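Local coordinates for endoglucanase, glycoside hydrolase family 5 protein (PDB 5IHS), which probably cleaves internal beta-1,4 linkages of cellulose and belongs to the periplasmic endoglucanases its bacterium requires to live on crystalline cellulose, at residues Q65-D70 against M107-A112; T82-A87 against K116-I121. All coordinates share one frame; numbering follows the deposited sequence.

Interaction 1 of 2, residues Q65-D70 against M107-A112; sequences QYYNSD and MEVVNA
Tyr67 and Val109 make the apolar part of this contact. Methyl CG2 of Val109 approaches the CD2 side of the tyrosine ring obliquely, 3.6 Å from CD2, and it also reaches CB of Tyr67. Valine suits the site because its branch at CB puts one methyl, CG2, against the tyrosine while CG1 stands anti to the backbone N (chi1 171°) and meets Val84. The Tyr67 hydroxyl, at the far end of the ring, bonds to the backbone O of Phe58 and N of Ala87, so a buried polar end is satisfied. One turn along the helix, CB of Ala112 lies 3.7 Å from both CA and CB of Ser69; so small a side chain lets the backbones come to 5.0 Å between the two CA atoms.

The polar part runs through water. Glu108 makes no direct hydrogen bond across; its CG, anti to the backbone N (chi1 -174°), lies 3.7 Å from the backbone O of Tyr67, and the bend at chi2 (66°) then turns the carboxylate toward the start of the other helix. There water 1 accepts from Ser69 N at 3.0 Å and donates to Glu108 OE2 at 2.6 Å.

Asn68 shapes the loop itself. Its OD1 accepts from Val71 N, the work of an N-cap, for which a short amide is well suited, while ND2 bonds to Pro300 O and, weakly, to Gln65 O. An inverse gamma turn centred on Tyr67 leads into a capped helix that packs beside helix 99-116, as neighbouring outer helices do in a TIM barrel.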
loop_
_atom_site.group_PDB
_atom_site.type_symbol
_atom_site.label_atom_id
_atom_site.label_comp_id
_atom_site.label_asym_id
_atom_site.label_seq_id
_atom_site.Cartn_x
_atom_site.Cartn_y
_atom_site.Cartn_z
ATOM N N GLN A 65 6.718 3.261 -16.568
ATOM C CA GLN A 65 7.053 2.147 -17.446
ATOM C C GLN A 65 6.826 0.792 -16.781
ATOM O O GLN A 65 6.720 -0.209 -17.493
ATOM C CB GLN A 65 8.496 2.252 -17.975
ATOM C CG GLN A 65 9.607 2.098 -16.944
ATOM C CD GLN A 65 10.018 3.412 -16.293
ATOM O OE1 GLN A 65 9.194 4.302 -16.078
ATOM N NE2 GLN A 65 11.301 3.529 -15.955
ATOM N N TYR A 66 6.756 0.732 -15.451
ATOM C CA TYR A 66 6.534 -0.523 -14.731
ATOM C C TYR A 66 5.062 -0.792 -14.436
ATOM O O TYR A 66 4.742 -1.836 -13.853
ATOM C CB TYR A 66 7.354 -0.561 -13.427
ATOM C CG TYR A 66 8.844 -0.527 -13.681
ATOM C CD1 TYR A 66 9.513 -1.631 -14.195
ATOM C CD2 TYR A 66 9.583 0.616 -13.430
ATOM C CE1 TYR A 66 10.877 -1.598 -14.442
ATOM C CE2 TYR A 66 10.946 0.666 -13.687
ATOM C CZ TYR A 66 11.592 -0.443 -14.187
ATOM O OH TYR A 66 12.954 -0.371 -14.444
ATOM N N TYR A 67 4.167 0.121 -14.827
ATOM C CA TYR A 67 2.727 -0.019 -14.565
ATOM C C TYR A 67 2.100 -0.862 -15.677
ATOM O O TYR A 67 1.383 -0.371 -16.551
ATOM C CB TYR A 67 2.056 1.354 -14.461
ATOM C CG TYR A 67 2.243 2.023 -13.123
ATOM C CD1 TYR A 67 3.507 2.417 -12.681
ATOM C CD2 TYR A 67 1.154 2.263 -12.291
ATOM C CE1 TYR A 67 3.675 3.001 -11.439
ATOM C CE2 TYR A 67 1.320 2.855 -11.050
ATOM C CZ TYR A 67 2.577 3.215 -10.623
ATOM O OH TYR A 67 2.701 3.773 -9.377
ATOM N N ASN A 68 2.381 -2.165 -15.646
ATOM C CA ASN A 68 1.951 -3.020 -16.743
ATOM C C ASN A 68 1.715 -4.445 -16.255
ATOM O O ASN A 68 2.127 -4.845 -15.159
ATOM C CB ASN A 68 2.935 -2.968 -17.923
ATOM C CG ASN A 68 4.268 -3.585 -17.592
ATOM O OD1 ASN A 68 4.351 -4.797 -17.369
ATOM N ND2 ASN A 68 5.324 -2.773 -17.558
ATOM N N SER A 69 1.014 -5.208 -17.094
ATOM C CA SER A 69 0.600 -6.549 -16.701
ATOM C C SER A 69 1.767 -7.523 -16.617
ATOM O O SER A 69 1.692 -8.499 -15.858
ATOM C CB SER A 69 -0.488 -7.073 -17.640
ATOM O OG SER A 69 -0.069 -7.057 -18.976
ATOM N N ASP A 70 2.835 -7.312 -17.396
ATOM C CA ASP A 70 3.998 -8.195 -17.290
ATOM C C ASP A 70 4.648 -8.084 -15.916
ATOM O O ASP A 70 5.011 -9.098 -15.311
ATOM C CB ASP A 70 5.012 -7.875 -18.390
ATOM C CG ASP A 70 4.495 -8.193 -19.778
ATOM O OD1 ASP A 70 3.791 -9.212 -19.953
ATOM O OD2 ASP A 70 4.802 -7.428 -20.714
ATOM N N MET A 107 -5.294 1.900 -13.736
ATOM C CA MET A 107 -6.239 0.891 -14.195
ATOM C C MET A 107 -5.535 -0.288 -14.850
ATOM O O MET A 107 -6.005 -1.423 -14.741
ATOM C CB MET A 107 -7.264 1.512 -15.137
ATOM C CG MET A 107 -8.212 2.461 -14.421
ATOM S SD MET A 107 -9.593 3.020 -15.410
ATOM C CE MET A 107 -8.734 3.899 -16.703
ATOM N N GLU A 108 -4.415 -0.054 -15.530
ATOM C CA GLU A 108 -3.689 -1.176 -16.105
ATOM C C GLU A 108 -3.208 -2.119 -15.009
ATOM O O GLU A 108 -3.296 -3.344 -15.149
ATOM C CB GLU A 108 -2.535 -0.662 -16.956
ATOM C CG GLU A 108 -1.807 -1.760 -17.723
ATOM C CD GLU A 108 -2.661 -2.444 -18.820
ATOM O OE1 GLU A 108 -3.771 -1.961 -19.116
ATOM O OE2 GLU A 108 -2.214 -3.477 -19.382
ATOM N N VAL A 109 -2.712 -1.568 -13.899
ATOM C CA VAL A 109 -2.256 -2.398 -12.791
ATOM C C VAL A 109 -3.431 -3.089 -12.105
ATOM O O VAL A 109 -3.359 -4.279 -11.783
ATOM C CB VAL A 109 -1.396 -1.559 -11.828
ATOM C CG1 VAL A 109 -1.083 -2.326 -10.551
ATOM C CG2 VAL A 109 -0.107 -1.134 -12.545
ATOM N N VAL A 110 -4.512 -2.355 -11.845
ATOM C CA VAL A 110 -5.705 -2.962 -11.256
ATOM C C VAL A 110 -6.214 -4.099 -12.130
ATOM O O VAL A 110 -6.520 -5.194 -11.636
ATOM C CB VAL A 110 -6.795 -1.899 -11.020
ATOM C CG1 VAL A 110 -8.110 -2.556 -10.609
ATOM C CG2 VAL A 110 -6.341 -0.889 -9.975
ATOM N N ASN A 111 -6.322 -3.849 -13.440
ATOM C CA ASN A 111 -6.831 -4.869 -14.349
ATOM C C ASN A 111 -5.953 -6.110 -14.313
ATOM O O ASN A 111 -6.450 -7.244 -14.360
ATOM C CB ASN A 111 -6.907 -4.307 -15.770
ATOM C CG ASN A 111 -8.061 -3.334 -15.960
ATOM O OD1 ASN A 111 -8.926 -3.203 -15.100
ATOM N ND2 ASN A 111 -8.090 -2.666 -17.113
ATOM N N ALA A 112 -4.638 -5.915 -14.253
ATOM C CA ALA A 112 -3.725 -7.049 -14.204
ATOM C C ALA A 112 -3.857 -7.806 -12.894
ATOM O O ALA A 112 -3.816 -9.037 -12.879
ATOM C CB ALA A 112 -2.287 -6.573 -14.390
HETATM O O HOH W 1 0.340 -3.817 -19.623
#

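Interaction 2 of 2, residues T82-A87 against K116-I121; sequences TVVRAA and KGIYVI
Ile121 packs against Arg85 and Val83, and its side chain can be followed outward from the strand. CB lies 4.0 Å from CB of Arg85, its partner in the parallel register. There the chain forks: CG2 runs beside CG of Arg85, whereas CG1, anti to the carbonyl carbon (chi1 -60°), turns back to CG2 of Val83 at 3.9 Å. The tip, CD1, stays against that same methyl, and Cys280 of strand 279-284 adds to the packing. A branched, wholly apolar residue can thus serve two neighbours at once.

Val84 and Val120 point to the other face, where CG1 of Val84 also meets CD1 of Ile118 and both valines touch helix 99-116. Between the faces run four backbone hydrogen bonds, from Tyr119 N to Thr82 O at the start to Ala86 N to Ile121 O, 2.9 Å and nearly straight at 168°.

Aliphatic groups thus line both faces, barrel interior and helix layer. The extended Arg85 chain carries its guanidinium past the CB and CG that pack on Ile121; salt bridges from NE to Glu156 and NH1 to Glu248 probably orient this pair, consistent with the family 5 acid/base and nucleophile on barrel strands 4 and 7.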
loop_
_atom_site.group_PDB
_atom_site.type_symbol
_atom_site.label_atom_id
_atom_site.label_comp_id
_atom_site.label_asym_id
_atom_site.label_seq_id
_atom_site.Cartn_x
_atom_site.Cartn_y
_atom_site.Cartn_z
ATOM N N THR A 82 1.166 -11.107 -2.801
ATOM C CA THR A 82 -0.279 -11.264 -2.699
ATOM C C THR A 82 -1.021 -9.940 -2.834
ATOM O O THR A 82 -2.260 -9.941 -2.891
ATOM C CB THR A 82 -0.658 -11.980 -1.406
ATOM O OG1 THR A 82 -0.131 -11.240 -0.302
ATOM C CG2 THR A 82 -0.126 -13.410 -1.391
ATOM N N VAL A 83 -0.285 -8.828 -2.933
ATOM C CA VAL A 83 -0.845 -7.503 -3.152
ATOM C C VAL A 83 0.206 -6.692 -3.906
ATOM O O VAL A 83 1.416 -6.884 -3.727
ATOM C CB VAL A 83 -1.255 -6.843 -1.804
ATOM C CG1 VAL A 83 -0.051 -6.675 -0.858
ATOM C CG2 VAL A 83 -1.968 -5.515 -2.019
ATOM N N VAL A 84 -0.268 -5.760 -4.736
ATOM C CA VAL A 84 0.566 -4.767 -5.407
ATOM C C VAL A 84 -0.091 -3.410 -5.201
ATOM O O VAL A 84 -1.323 -3.302 -5.182
ATOM C CB VAL A 84 0.755 -5.097 -6.914
ATOM C CG1 VAL A 84 -0.575 -5.164 -7.662
ATOM C CG2 VAL A 84 1.693 -4.107 -7.593
ATOM N N ARG A 85 0.728 -2.369 -5.061
ATOM C CA ARG A 85 0.252 -1.006 -4.818
ATOM C C ARG A 85 0.586 -0.104 -5.997
ATOM O O ARG A 85 1.746 -0.002 -6.408
ATOM C CB ARG A 85 0.855 -0.470 -3.523
ATOM C CG ARG A 85 0.580 0.991 -3.181
ATOM C CD ARG A 85 1.147 1.251 -1.818
ATOM N NE ARG A 85 0.923 2.554 -1.200
ATOM C CZ ARG A 85 1.854 3.482 -0.971
ATOM N NH1 ARG A 85 3.074 3.416 -1.498
ATOM N NH2 ARG A 85 1.537 4.508 -0.198
ATOM N N ALA A 86 -0.445 0.546 -6.536
ATOM C CA ALA A 86 -0.324 1.509 -7.627
ATOM C C ALA A 86 -0.278 2.900 -7.000
ATOM O O ALA A 86 -1.287 3.377 -6.476
ATOM C CB ALA A 86 -1.509 1.373 -8.581
ATOM N N ALA A 87 0.898 3.536 -7.041
ATOM C CA ALA A 87 1.160 4.809 -6.361
ATOM C C ALA A 87 0.948 5.945 -7.359
ATOM O O ALA A 87 1.890 6.426 -7.995
ATOM C CB ALA A 87 2.573 4.818 -5.783
ATOM N N LYS A 116 -4.795 -11.695 -12.610
ATOM C CA LYS A 116 -3.849 -12.614 -11.987
ATOM C C LYS A 116 -4.277 -13.054 -10.593
ATOM O O LYS A 116 -3.595 -13.881 -9.974
ATOM C CB LYS A 116 -2.438 -12.008 -11.965
ATOM C CG LYS A 116 -1.857 -11.748 -13.351
ATOM C CD LYS A 116 -1.754 -12.994 -14.236
ATOM C CE LYS A 116 -1.946 -12.659 -15.718
ATOM N NZ LYS A 116 -1.347 -11.361 -16.119
ATOM N N GLY A 117 -5.409 -12.563 -10.104
ATOM C CA GLY A 117 -5.952 -13.018 -8.842
ATOM C C GLY A 117 -5.210 -12.596 -7.594
ATOM O O GLY A 117 -5.194 -13.360 -6.626
ATOM N N ILE A 118 -4.634 -11.389 -7.568
ATOM C CA ILE A 118 -4.037 -10.837 -6.357
ATOM C C ILE A 118 -4.748 -9.532 -6.001
ATOM O O ILE A 118 -5.495 -8.962 -6.799
ATOM C CB ILE A 118 -2.503 -10.675 -6.444
ATOM C CG1 ILE A 118 -2.081 -9.624 -7.474
ATOM C CG2 ILE A 118 -1.853 -12.027 -6.737
ATOM C CD1 ILE A 118 -0.614 -9.240 -7.390
ATOM N N TYR A 119 -4.509 -9.062 -4.782
ATOM C CA TYR A 119 -5.108 -7.818 -4.318
ATOM C C TYR A 119 -4.323 -6.624 -4.864
ATOM O O TYR A 119 -3.149 -6.739 -5.239
ATOM C CB TYR A 119 -5.199 -7.797 -2.782
ATOM C CG TYR A 119 -6.143 -8.870 -2.255
ATOM C CD1 TYR A 119 -7.512 -8.636 -2.188
ATOM C CD2 TYR A 119 -5.678 -10.120 -1.870
ATOM C CE1 TYR A 119 -8.385 -9.616 -1.753
ATOM C CE2 TYR A 119 -6.537 -11.103 -1.427
ATOM C CZ TYR A 119 -7.885 -10.859 -1.378
ATOM O OH TYR A 119 -8.710 -11.888 -0.956
ATOM N N VAL A 120 -4.979 -5.464 -4.907
ATOM C CA VAL A 120 -4.365 -4.263 -5.460
ATOM C C VAL A 120 -4.805 -3.055 -4.647
ATOM O O VAL A 120 -6.002 -2.891 -4.368
ATOM C CB VAL A 120 -4.668 -4.086 -6.965
ATOM C CG1 VAL A 120 -6.159 -4.057 -7.247
ATOM C CG2 VAL A 120 -3.981 -2.835 -7.513
ATOM N N ILE A 121 -3.836 -2.219 -4.277
ATOM C CA ILE A 121 -4.090 -0.962 -3.582
ATOM C C ILE A 121 -4.064 0.172 -4.596
ATOM O O ILE A 121 -3.066 0.362 -5.297
ATOM C CB ILE A 121 -3.047 -0.710 -2.488
ATOM C CG1 ILE A 121 -3.052 -1.824 -1.441
ATOM C CG2 ILE A 121 -3.295 0.642 -1.831
ATOM C CD1 ILE A 121 -1.829 -1.826 -0.559
#

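Overall arrangement
Interactions 1 and 2 lie in one eight-stranded parallel barrel, their centres about 10 Å apart. Along the chain their segments alternate: 65-70 leads into helix 69-77, strand 83-89 follows, then helix 99-116 carries 107-112, and 116-121 leads into strand 119-125. Strand 83-89, helix 99-116 and strand 119-125 form a beta-alpha-beta unit. Interaction 1 sets helix 99-116 of that unit beside the start of the preceding helix 69-77, and interaction 2 joins the unit's two strands beneath. The layers meet where Val110 CG2 packs 3.9 Å from Val120 CG2. Shell and barrel wall are thereby tied together in this family 5 hydrolase.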